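Local coordinates for universal stress protein (Archaeoglobus fulgidus, PDB 6HCD), which belongs to the universal stress protein family and, though of undetermined function, probably takes part in stress adaptation, as its relatives do, at residues A[121-125]-A[140-144]; A[40-44]-A[151-155]; A[109-114]-A[143-149]; A[60-64]-A[102-108]; A[46-50]-A[87-92]. One frame throughout, in Å; residues are numbered along the deposited sequence.

Contact 1: A[121-125]-A[140-144]; sequences IVIGI and ARDVI
This is a buried, largely apolar helix-on-sheet contact with no hydrogen bond across it: Ile123 and Ile125 of strand 120-128 pack against Ala140, Val143 and Ile144 of helix 138-146, which lies over one face of the sheet. The two short axes come within 9.3 Å and run nearly antiparallel, at 156°. Ile123 does the central work. With CG1 anti to the backbone N (chi1 -162°) and the chain extended beyond it, Ile123 CD1 is carried out of the sheet to lie 3.9 Å from Ala140 CA and 3.9 Å from Val143 CG2, the isoleucine and valine meeting tip to tip. Ile125 is built differently. Its CG1 sits beside the backbone N and the chain turns again at chi2 (-52°), which folds Ile125 CD1 back under the helix, 3.7 Å from Ala140 CB; there it crosses Ile144 at about a right angle, Ile125 CD1 to Ile144 CD1 3.9 Å. The small Ala140 lets the helix settle close, its CB only 3.5 Å from Gly124 O. At the far end Ile121 CG2 lies 4.3 Å from Val143 CG1; the same side chain rests on Ile109 and, through CD1, on Ala113 of helix 105-115. The helix leads on to strand 151-154, parallel to 120-128 and paired with it, so the contact is the packing inside a beta-alpha-beta crossover of the Rossmann-like universal stress protein fold.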
# COMPACT_ATOMS: atom_id res chain seq x y z
N ILE A 121 -2.19 2.54 6.67
CA ILE A 121 -0.87 2.27 7.23
C ILE A 121 0.15 2.53 6.12
O ILE A 121 -0.01 2.05 5.02
CB ILE A 121 -0.75 0.83 7.75
CG1 ILE A 121 -1.89 0.46 8.71
CG2 ILE A 121 0.62 0.58 8.36
CD1 ILE A 121 -1.95 -1.01 9.01
N VAL A 122 1.20 3.28 6.45
CA VAL A 122 2.28 3.50 5.50
C VAL A 122 3.52 2.79 6.06
O VAL A 122 3.84 2.98 7.23
CB VAL A 122 2.54 5.00 5.26
CG1 VAL A 122 3.54 5.21 4.14
CG2 VAL A 122 1.27 5.76 5.00
N ILE A 123 4.17 1.96 5.23
CA ILE A 123 5.27 1.14 5.66
C ILE A 123 6.32 1.07 4.55
O ILE A 123 5.99 1.15 3.36
CB ILE A 123 4.79 -0.26 6.08
CG1 ILE A 123 5.84 -0.98 6.92
CG2 ILE A 123 4.34 -1.08 4.87
CD1 ILE A 123 5.25 -2.09 7.78
N GLY A 124 7.58 0.88 4.96
CA GLY A 124 8.69 0.68 4.06
C GLY A 124 8.87 -0.78 3.69
O GLY A 124 8.62 -1.69 4.48
N ILE A 125 9.28 -1.00 2.44
CA ILE A 125 9.53 -2.30 1.83
C ILE A 125 11.01 -2.37 1.49
O ILE A 125 11.50 -1.46 0.86
CB ILE A 125 8.73 -2.44 0.51
CG1 ILE A 125 7.23 -2.26 0.71
CG2 ILE A 125 9.04 -3.74 -0.21
CD1 ILE A 125 6.66 -3.11 1.77
N ALA A 140 7.02 -6.01 7.10
CA ALA A 140 6.18 -5.42 6.05
C ALA A 140 5.30 -6.51 5.42
O ALA A 140 4.13 -6.29 5.17
CB ALA A 140 7.03 -4.75 5.01
N ARG A 141 5.89 -7.67 5.13
CA ARG A 141 5.18 -8.78 4.51
C ARG A 141 3.91 -9.11 5.31
O ARG A 141 2.83 -9.21 4.76
CB ARG A 141 6.11 -9.99 4.44
CG ARG A 141 5.45 -11.25 3.90
CD ARG A 141 6.24 -12.51 4.28
NE ARG A 141 5.82 -13.63 3.45
CZ ARG A 141 4.67 -14.28 3.59
NH1 ARG A 141 3.91 -14.06 4.66
NH2 ARG A 141 4.28 -15.13 2.66
N ASP A 142 4.07 -9.29 6.62
CA ASP A 142 2.96 -9.75 7.46
C ASP A 142 1.98 -8.60 7.72
O ASP A 142 0.79 -8.84 7.86
CB ASP A 142 3.49 -10.38 8.74
CG ASP A 142 3.98 -11.81 8.56
OD1 ASP A 142 3.95 -12.34 7.41
OD2 ASP A 142 4.41 -12.39 9.58
N VAL A 143 2.46 -7.35 7.78
CA VAL A 143 1.56 -6.19 7.90
C VAL A 143 0.65 -6.14 6.68
O VAL A 143 -0.54 -5.96 6.84
CB VAL A 143 2.32 -4.87 8.06
CG1 VAL A 143 1.43 -3.66 7.83
CG2 VAL A 143 2.98 -4.79 9.42
N ILE A 144 1.21 -6.31 5.47
CA ILE A 144 0.44 -6.23 4.25
C ILE A 144 -0.68 -7.29 4.25
O ILE A 144 -1.80 -6.99 3.86
CB ILE A 144 1.34 -6.35 3.01
CG1 ILE A 144 2.28 -5.15 2.88
CG2 ILE A 144 0.52 -6.54 1.74
CD1 ILE A 144 3.49 -5.43 2.01

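Contact 2: A[40-44]-A[151-155]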
# COMPACT_ATOMS: atom_id res chain seq x y z
N ARG A 40 11.74 8.48 3.38
CA ARG A 40 10.86 8.46 2.20
C ARG A 40 9.45 8.04 2.62
O ARG A 40 8.45 8.61 2.13
CB ARG A 40 11.40 7.53 1.11
CG ARG A 40 12.65 8.03 0.41
CD ARG A 40 13.07 7.16 -0.77
NE ARG A 40 13.36 5.79 -0.38
CZ ARG A 40 14.56 5.31 -0.06
NH1 ARG A 40 15.61 6.12 0.02
NH2 ARG A 40 14.70 4.02 0.18
N VAL A 41 9.38 7.05 3.53
CA VAL A 41 8.12 6.55 4.09
C VAL A 41 7.39 7.71 4.77
O VAL A 41 6.20 7.94 4.53
CB VAL A 41 8.36 5.37 5.05
CG1 VAL A 41 7.11 5.03 5.85
CG2 VAL A 41 8.83 4.13 4.29
N LEU A 42 8.12 8.45 5.60
CA LEU A 42 7.55 9.55 6.39
C LEU A 42 7.11 10.70 5.49
O LEU A 42 6.08 11.28 5.73
CB LEU A 42 8.59 10.02 7.41
CG LEU A 42 8.84 9.06 8.58
CD1 LEU A 42 10.17 9.37 9.26
CD2 LEU A 42 7.69 9.09 9.57
N ARG A 43 7.91 11.03 4.47
CA ARG A 43 7.57 12.11 3.53
C ARG A 43 6.26 11.76 2.81
O ARG A 43 5.41 12.63 2.63
CB ARG A 43 8.72 12.37 2.55
CG ARG A 43 9.89 13.09 3.19
CD ARG A 43 10.82 13.76 2.19
NE ARG A 43 11.49 12.78 1.36
CZ ARG A 43 12.67 12.23 1.65
NH1 ARG A 43 13.31 12.58 2.76
NH2 ARG A 43 13.21 11.33 0.85
N PHE A 44 6.09 10.50 2.40
CA PHE A 44 4.85 10.10 1.70
C PHE A 44 3.66 10.18 2.66
O PHE A 44 2.60 10.67 2.28
CB PHE A 44 4.95 8.69 1.10
CG PHE A 44 3.86 8.41 0.10
CD1 PHE A 44 2.62 7.95 0.51
CD2 PHE A 44 4.06 8.64 -1.25
CE1 PHE A 44 1.62 7.69 -0.41
CE2 PHE A 44 3.06 8.37 -2.17
CZ PHE A 44 1.85 7.90 -1.75
N VAL A 151 -2.88 -0.59 3.13
CA VAL A 151 -1.43 -0.49 3.41
C VAL A 151 -0.73 0.11 2.19
O VAL A 151 -0.85 -0.41 1.08
CB VAL A 151 -0.82 -1.86 3.79
CG1 VAL A 151 0.69 -1.74 4.08
CG2 VAL A 151 -1.55 -2.49 4.96
N ILE A 152 -0.04 1.22 2.43
CA ILE A 152 0.72 1.91 1.42
C ILE A 152 2.19 1.51 1.59
O ILE A 152 2.81 1.74 2.65
CB ILE A 152 0.50 3.43 1.55
CG1 ILE A 152 -0.98 3.80 1.46
CG2 ILE A 152 1.35 4.19 0.54
CD1 ILE A 152 -1.29 5.25 1.73
N CYS A 153 2.74 0.90 0.54
CA CYS A 153 4.05 0.32 0.55
C CYS A 153 5.01 1.21 -0.24
O CYS A 153 4.82 1.42 -1.44
CB CYS A 153 4.04 -1.06 -0.10
SG CYS A 153 2.82 -2.21 0.56
N ILE A 154 6.05 1.71 0.46
CA ILE A 154 7.00 2.69 -0.04
C ILE A 154 8.39 2.04 -0.05
O ILE A 154 8.80 1.44 0.93
CB ILE A 154 6.97 3.96 0.84
CG1 ILE A 154 5.57 4.58 0.93
CG2 ILE A 154 8.01 4.99 0.39
CD1 ILE A 154 4.98 5.01 -0.38
N LYS A 155 9.10 2.21 -1.17
CA LYS A 155 10.43 1.64 -1.37
C LYS A 155 11.49 2.72 -1.09
O LYS A 155 12.63 2.38 -0.75
CB LYS A 155 10.50 1.05 -2.78
CG LYS A 155 9.61 -0.17 -2.97
CD LYS A 155 9.02 -0.31 -4.36
CE LYS A 155 7.59 -0.82 -4.33
NZ LYS A 155 6.68 0.17 -3.71
OXT LYS A 155 11.25 3.93 -1.14
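Ile152 and Ile154 of strand 151-154, with the C-terminal Lys155, meet Arg40, Val41 and Phe44 of helix 36-52, a helix-on-sheet contact of the Rossmann-like alpha/beta fold on the opposite face from helix 138-146, which Val151 and Cys153 touch. Ile152 comes first: its CG2 lies 3.6 Å from Phe44 CE1, the two side chains at about a right angle. Bent twice (chi1 -56°, chi2 -60°), Ile154 lays its CD1 over one face of the Phe44 ring, a CH-pi contact 3.8 Å from the ring centroid, while Ile154 CB meets Val41 CG2 at 3.9 Å. The strand also pairs antiparallel with its counterpart in the second subunit, and Phe44 touches Arg52 of that subunit. Lys155 closes the chain. Its ammonium leads off to Lys149 O of the second subunit, but its terminal carboxylate turns to the helix, where Arg40 takes it side-on with two nitrogens, one to each oxygen. Arg40 NE makes the salt bridge to OXT of Lys155 at 2.9 Å, nearly in the guanidinium plane, and Arg40 NH2 gives a hydrogen bond of 2.8 Å to a lone pair of Lys155 O, tilted 16° from that plane.

Contact 3: A[109-114]-A[143-149]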
# COMPACT_ATOMS: atom_id res chain seq x y z
N ILE A 109 1.28 -3.45 14.89
CA ILE A 109 1.02 -2.35 13.96
C ILE A 109 -0.43 -2.47 13.46
O ILE A 109 -1.16 -1.48 13.41
CB ILE A 109 2.06 -2.36 12.81
CG1 ILE A 109 3.45 -1.96 13.32
CG2 ILE A 109 1.62 -1.48 11.66
CD1 ILE A 109 4.59 -2.45 12.46
N VAL A 110 -0.82 -3.68 13.06
CA VAL A 110 -2.14 -3.93 12.48
C VAL A 110 -3.24 -3.64 13.52
O VAL A 110 -4.24 -2.97 13.22
CB VAL A 110 -2.20 -5.37 11.92
CG1 VAL A 110 -3.61 -5.94 11.87
CG2 VAL A 110 -1.50 -5.46 10.56
N ASP A 111 -3.03 -4.11 14.75
CA ASP A 111 -4.01 -3.89 15.82
C ASP A 111 -4.09 -2.40 16.17
O ASP A 111 -5.17 -1.88 16.36
CB ASP A 111 -3.66 -4.73 17.06
CG ASP A 111 -3.88 -6.22 16.85
OD1 ASP A 111 -4.50 -6.59 15.83
OD2 ASP A 111 -3.41 -6.98 17.70
N PHE A 112 -2.94 -1.72 16.26
CA PHE A 112 -2.90 -0.30 16.54
C PHE A 112 -3.73 0.48 15.49
O PHE A 112 -4.52 1.35 15.86
CB PHE A 112 -1.46 0.24 16.54
CG PHE A 112 -1.38 1.70 16.86
CD1 PHE A 112 -1.49 2.15 18.17
CD2 PHE A 112 -1.24 2.65 15.86
CE1 PHE A 112 -1.43 3.50 18.47
CE2 PHE A 112 -1.17 4.00 16.16
CZ PHE A 112 -1.29 4.42 17.46
N ALA A 113 -3.52 0.16 14.21
CA ALA A 113 -4.22 0.82 13.11
C ALA A 113 -5.74 0.64 13.26
O ALA A 113 -6.49 1.57 13.03
CB ALA A 113 -3.74 0.28 11.79
N ASP A 114 -6.17 -0.55 13.66
CA ASP A 114 -7.62 -0.81 13.91
C ASP A 114 -8.10 -0.01 15.13
O ASP A 114 -9.18 0.56 15.12
CB ASP A 114 -7.89 -2.31 14.07
CG ASP A 114 -7.78 -3.10 12.78
OD1 ASP A 114 -7.79 -2.46 11.70
OD2 ASP A 114 -7.66 -4.34 12.87
N VAL A 143 2.46 -7.35 7.78
CA VAL A 143 1.56 -6.19 7.90
C VAL A 143 0.65 -6.14 6.68
O VAL A 143 -0.54 -5.96 6.84
CB VAL A 143 2.32 -4.87 8.06
CG1 VAL A 143 1.43 -3.66 7.83
CG2 VAL A 143 2.98 -4.79 9.42
N ILE A 144 1.21 -6.31 5.47
CA ILE A 144 0.44 -6.23 4.25
C ILE A 144 -0.68 -7.29 4.25
O ILE A 144 -1.80 -6.99 3.86
CB ILE A 144 1.34 -6.35 3.01
CG1 ILE A 144 2.28 -5.15 2.88
CG2 ILE A 144 0.52 -6.54 1.74
CD1 ILE A 144 3.49 -5.43 2.01
N LEU A 145 -0.38 -8.50 4.70
CA LEU A 145 -1.35 -9.62 4.64
C LEU A 145 -2.37 -9.55 5.79
O LEU A 145 -3.53 -9.91 5.61
CB LEU A 145 -0.57 -10.94 4.68
CG LEU A 145 0.30 -11.21 3.46
CD1 LEU A 145 1.09 -12.49 3.63
CD2 LEU A 145 -0.57 -11.29 2.21
N LYS A 146 -1.92 -9.12 6.97
CA LYS A 146 -2.75 -9.17 8.19
C LYS A 146 -3.64 -7.93 8.35
O LYS A 146 -4.63 -7.99 9.05
CB LYS A 146 -1.87 -9.35 9.43
CG LYS A 146 -1.30 -10.75 9.58
CD LYS A 146 -0.27 -10.88 10.68
CE LYS A 146 0.20 -12.30 10.85
NZ LYS A 146 0.76 -12.52 12.20
N ALA A 147 -3.27 -6.80 7.73
CA ALA A 147 -3.95 -5.54 8.02
C ALA A 147 -5.42 -5.59 7.60
O ALA A 147 -5.74 -6.18 6.58
CB ALA A 147 -3.24 -4.39 7.36
N ASN A 148 -6.27 -4.91 8.37
CA ASN A 148 -7.66 -4.63 7.93
C ASN A 148 -7.71 -3.30 7.17
O ASN A 148 -8.52 -3.15 6.25
CB ASN A 148 -8.62 -4.75 9.11
CG ASN A 148 -8.59 -6.16 9.65
OD1 ASN A 148 -8.81 -7.12 8.91
ND2 ASN A 148 -8.29 -6.29 10.93
N LYS A 149 -6.72 -2.44 7.42
CA LYS A 149 -6.71 -1.11 6.84
C LYS A 149 -5.94 -1.15 5.52
O LYS A 149 -5.16 -2.07 5.30
CB LYS A 149 -6.11 -0.12 7.83
CG LYS A 149 -6.94 0.09 9.09
CD LYS A 149 -8.36 0.57 8.84
CE LYS A 149 -9.13 0.81 10.11
NZ LYS A 149 -9.76 -0.43 10.63
O HOH W 1 -5.39 -2.91 10.53
O HOH W 2 -10.86 0.41 13.14
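Val110 and Asp114 of helix 105-115 meet the end of helix 138-146 and the loop after it, joining two helices on one face of the Rossmann-like sheet. The apolar part centres on Val110. Both Val110 methyls rest on the end of the second helix: Val110 CG2 lies 3.5 Å from Ala147 CA, and Val110 CG1 is 3.6 Å from Lys146 O. Beside it, the Ile109 and Val143 side chains cross at about a right angle, Ile109 CD1 4.2 Å from Val143 CG2. Lys146 adds its CB to Val110, but its ammonium leads away to a salt bridge with Asp107. The polar part gathers round the Asp114 carboxylate. Asn148 ND2 donates to Asp114 OD2 at 2.8 Å on the syn side, nearly straight at 164°, the amide and carboxylate planes only 17° apart; the other end of that amide, Asn148 OD1, accepts from Lys127 of the second subunit. Lys149, bent at chi2 and chi4, brings its NZ to Asp114 OD1 at 3.0 Å from above the carboxylate plane, a salt bridge. Putting an alanine in place of Asp114 would probably leave the Lys149 ammonium without its counter-charge and the Asn148 amide freer to turn. Two waters complete the seam. One donates to Asp114 OD1 and Val110 O and accepts from Asn148 N, tying loop backbone to helix backbone. The second donates to Asp114 O at 2.6 Å and accepts from Lys149 NZ at 2.9 Å.

Contact 4: A[60-64]-A[102-108]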
# COMPACT_ATOMS: atom_id res chain seq x y z
N HIS A 60 6.40 2.47 16.48
CA HIS A 60 7.43 1.46 16.51
C HIS A 60 7.09 0.46 17.63
O HIS A 60 6.73 0.89 18.71
CB HIS A 60 8.82 2.06 16.72
CG HIS A 60 9.89 1.03 16.64
ND1 HIS A 60 10.52 0.72 15.45
CD2 HIS A 60 10.44 0.23 17.58
CE1 HIS A 60 11.42 -0.23 15.66
NE2 HIS A 60 11.39 -0.55 16.97
N SER A 61 7.23 -0.83 17.34
CA SER A 61 6.79 -1.93 18.19
C SER A 61 8.00 -2.69 18.75
O SER A 61 8.88 -3.07 18.00
CB SER A 61 5.89 -2.85 17.42
OG SER A 61 5.62 -4.04 18.17
N LEU A 62 8.00 -2.94 20.07
CA LEU A 62 8.92 -3.86 20.76
C LEU A 62 8.11 -4.82 21.64
O LEU A 62 7.07 -4.44 22.15
CB LEU A 62 9.88 -3.08 21.65
CG LEU A 62 10.70 -1.98 20.96
CD1 LEU A 62 11.29 -1.06 22.00
CD2 LEU A 62 11.76 -2.59 20.08
N PRO A 63 8.57 -6.08 21.86
CA PRO A 63 7.83 -7.02 22.72
C PRO A 63 7.72 -6.59 24.19
O PRO A 63 6.62 -6.57 24.75
CB PRO A 63 8.61 -8.34 22.61
CG PRO A 63 9.46 -8.18 21.37
CD PRO A 63 9.77 -6.69 21.27
N GLY A 64 8.86 -6.27 24.82
CA GLY A 64 8.88 -5.64 26.15
C GLY A 64 9.22 -6.57 27.30
O GLY A 64 9.06 -6.18 28.46
N GLY A 102 3.71 -6.73 24.26
CA GLY A 102 3.89 -8.18 24.25
C GLY A 102 3.49 -8.83 22.94
O GLY A 102 3.20 -10.01 22.92
N LYS A 103 3.50 -8.08 21.83
CA LYS A 103 3.11 -8.61 20.52
C LYS A 103 4.30 -8.58 19.56
O LYS A 103 5.27 -7.85 19.79
CB LYS A 103 1.97 -7.78 19.94
CG LYS A 103 0.66 -7.87 20.71
CD LYS A 103 -0.44 -7.02 20.12
CE LYS A 103 -1.77 -7.21 20.83
NZ LYS A 103 -2.80 -6.30 20.27
N GLU A 104 4.21 -9.37 18.49
CA GLU A 104 5.15 -9.27 17.38
C GLU A 104 4.84 -7.98 16.62
O GLU A 104 3.67 -7.59 16.53
CB GLU A 104 5.02 -10.48 16.45
CG GLU A 104 5.28 -11.83 17.11
CD GLU A 104 6.71 -12.09 17.54
OE1 GLU A 104 7.62 -11.34 17.11
OE2 GLU A 104 6.93 -13.05 18.30
N PRO A 105 5.84 -7.29 16.04
CA PRO A 105 5.61 -6.02 15.36
C PRO A 105 4.45 -5.96 14.36
O PRO A 105 3.64 -5.04 14.41
CB PRO A 105 6.96 -5.73 14.69
CG PRO A 105 7.96 -6.40 15.61
CD PRO A 105 7.26 -7.68 16.06
N PRO A 106 4.30 -6.92 13.42
CA PRO A 106 3.22 -6.84 12.43
C PRO A 106 1.83 -6.84 13.10
O PRO A 106 0.99 -6.04 12.74
CB PRO A 106 3.40 -8.08 11.53
CG PRO A 106 4.78 -8.62 11.86
CD PRO A 106 5.11 -8.14 13.25
N ASP A 107 1.61 -7.75 14.04
CA ASP A 107 0.31 -7.82 14.76
C ASP A 107 0.06 -6.52 15.53
O ASP A 107 -1.06 -6.03 15.60
CB ASP A 107 0.26 -8.99 15.75
CG ASP A 107 0.27 -10.35 15.10
OD1 ASP A 107 -0.59 -10.59 14.25
OD2 ASP A 107 1.13 -11.16 15.47
N ASP A 108 1.14 -5.99 16.12
CA ASP A 108 1.08 -4.79 16.92
C ASP A 108 0.65 -3.60 16.05
O ASP A 108 -0.22 -2.82 16.45
CB ASP A 108 2.44 -4.53 17.57
CG ASP A 108 2.37 -3.93 18.96
OD1 ASP A 108 1.26 -3.78 19.48
OD2 ASP A 108 3.43 -3.65 19.53
O HOH W 3 7.14 -6.07 18.91
O HOH W 4 4.44 -5.20 21.51
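Ser61, near the end of strand 56-62, reaches Asp108 in the first turn of helix 105-115. The serine holds OG anti to its own backbone N (chi1 171°), aimed at the helix, and Ser61 OG donates to Asp108 OD2 at 2.6 Å on the anti lone pair; Ser61 OG also lies 3.4 Å from Pro105 CA. Asp108 has an unusual chi1 of -144°, away from a staggered value, which swings its carboxylate toward the strand, while its other oxygen, OD1, holds a salt bridge to Arg101. With an alanine in place of Asp108, the Ser61 hydroxyl would probably lose its acceptor and the Arg101 guanidinium its counter-charge. A water donates to both Ser61 OG and Lys103 O, and another, 2.7 Å from Asp108 OD2, accepts from Lys103 N. Gly102 N gives a hydrogen bond of 3.0 Å to a lone pair of Pro63 O, fastening the two loops together. Ser61 N also bonds an unidentified ligand. The contact joins strand 56-62, near its end, to the start of helix 105-115, which follows the parallel neighbour strand 94-100; Pro105 and Pro106 touch helix 138-146, while His60 and Leu62 turn to helix 70-89 on the other face.

Contact 5: A[46-50]-A[87-92]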
# COMPACT_ATOMS: atom_id res chain seq x y z
N ALA A 46 3.37 12.08 5.34
CA ALA A 46 3.11 13.50 5.61
C ALA A 46 2.27 14.11 4.49
O ALA A 46 1.38 14.92 4.76
CB ALA A 46 4.40 14.28 5.79
N GLU A 47 2.57 13.75 3.24
CA GLU A 47 1.84 14.27 2.10
C GLU A 47 0.39 13.77 2.15
O GLU A 47 -0.54 14.56 1.94
CB GLU A 47 2.58 13.91 0.81
CG GLU A 47 1.85 14.29 -0.47
CD GLU A 47 2.54 13.84 -1.74
OE1 GLU A 47 2.82 12.62 -1.94
OE2 GLU A 47 2.79 14.71 -2.55
N GLU A 48 0.19 12.48 2.44
CA GLU A 48 -1.15 11.92 2.61
C GLU A 48 -1.92 12.71 3.68
O GLU A 48 -3.09 13.05 3.51
CB GLU A 48 -1.05 10.44 3.00
CG GLU A 48 -0.74 9.52 1.85
CD GLU A 48 -1.94 9.13 1.00
OE1 GLU A 48 -3.06 9.43 1.41
OE2 GLU A 48 -1.73 8.56 -0.07
N ALA A 49 -1.25 12.99 4.80
CA ALA A 49 -1.84 13.66 5.96
C ALA A 49 -2.21 15.11 5.61
O ALA A 49 -3.28 15.57 5.98
CB ALA A 49 -0.88 13.60 7.12
N ARG A 50 -1.30 15.82 4.92
CA ARG A 50 -1.52 17.21 4.48
C ARG A 50 -2.74 17.29 3.55
O ARG A 50 -3.55 18.19 3.67
CB ARG A 50 -0.33 17.76 3.70
CG ARG A 50 0.84 18.21 4.57
CD ARG A 50 1.87 19.00 3.77
NE ARG A 50 2.04 18.57 2.39
CZ ARG A 50 3.05 17.84 1.93
NH1 ARG A 50 4.01 17.42 2.75
NH2 ARG A 50 3.12 17.58 0.63
N ILE A 87 7.91 14.69 9.97
CA ILE A 87 6.48 14.91 9.66
C ILE A 87 6.18 16.41 9.74
O ILE A 87 5.54 16.97 8.86
CB ILE A 87 5.60 14.08 10.60
CG1 ILE A 87 5.78 12.58 10.38
CG2 ILE A 87 4.14 14.47 10.47
CD1 ILE A 87 5.48 12.12 8.95
N ARG A 88 6.64 17.06 10.81
CA ARG A 88 6.38 18.48 11.07
C ARG A 88 7.10 19.35 10.03
O ARG A 88 6.51 20.31 9.52
CB ARG A 88 6.79 18.84 12.50
CG ARG A 88 5.89 18.26 13.58
CD ARG A 88 6.50 18.50 14.95
NE ARG A 88 5.78 17.89 16.05
CZ ARG A 88 6.18 17.97 17.30
NH1 ARG A 88 5.61 17.21 18.22
NH2 ARG A 88 7.16 18.78 17.63
N LYS A 89 8.35 19.01 9.71
CA LYS A 89 9.10 19.71 8.67
C LYS A 89 8.36 19.64 7.32
O LYS A 89 8.42 20.57 6.54
CB LYS A 89 10.52 19.15 8.57
CG LYS A 89 11.45 19.85 7.57
CD LYS A 89 11.62 19.10 6.26
CE LYS A 89 12.70 18.04 6.31
NZ LYS A 89 12.44 16.97 5.32
N GLU A 90 7.66 18.53 7.07
CA GLU A 90 6.88 18.35 5.82
C GLU A 90 5.48 18.98 5.93
O GLU A 90 4.64 18.76 5.05
CB GLU A 90 6.79 16.86 5.48
CG GLU A 90 8.13 16.26 5.08
CD GLU A 90 8.68 16.79 3.76
OE1 GLU A 90 7.89 16.88 2.81
OE2 GLU A 90 9.89 17.12 3.70
N GLY A 91 5.21 19.71 7.01
CA GLY A 91 4.01 20.52 7.13
C GLY A 91 2.78 19.76 7.61
O GLY A 91 1.66 20.23 7.42
N ALA A 92 2.98 18.62 8.26
CA ALA A 92 1.88 17.82 8.83
C ALA A 92 2.02 17.76 10.36
O ALA A 92 3.08 18.02 10.91
CB ALA A 92 1.85 16.44 8.21
O HOH W 5 5.64 15.28 2.15
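Ala46 and Ile87 bring helix 36-52 and helix 70-89 together, their CA atoms 5.5 Å apart, just before the second helix ends in a Schellman motif, with Ala92 N hydrogen-bonded to Ile87 O, Gly91 N to Arg88 O, and Gly91 at positive phi (84°). These are neighbouring helices on one face of the Rossmann-like sheet, and small residues let them sit close. Ala46 CB touches Glu90 CB at 3.5 Å and Ile87 CD1 at 4.0 Å, and Ala49 CB meets Ala92 CB at 4.1 Å. Besides its positive phi, Gly91 avoids the tight approach a CB would make to Arg50 CD. Reaching across at the solvent side, the Arg50 chain passes over the turn, with Arg50 CG 3.6 Å from Gly91 O, and a bend at chi3 (-33°) brings the guanidinium back beside its own helix, one face against Glu47 CA. From there Arg50 NH1 donates to Glu90 O at 2.7 Å, in the carbonyl plane. The Glu90 carboxylate joins the same network: OE2 takes a salt bridge from Lys89 NZ, and OE1 is a long ion-pair partner of Arg50. A water bridges that gap, accepting from Arg50 NH1 and donating to Glu90 OE1, each at 2.8 Å.

All five contacts fasten helices around one mostly parallel sheet. Contacts 1 and 2 lie 9 Å apart between centres, on opposite faces of the neighbouring strands 120-128 and 151-154. Contact 3 shares helix 138-146 with contact 1 and helix 105-115 with contact 4, so these three form a continuous layer on one face; salt bridges link contacts 3 and 4. Contact 5 shares helix 36-52 with contact 2 on the other face, its centre about 25 Å from that of contact 4. Along the chain contact 2 spans the rest: contacts 5 and 4 alternate their segments, then 3 and 1 follow, ending on helix 138-146. All but contact 4 touch the second subunit, so sheet packing and dimer interface share the same elements.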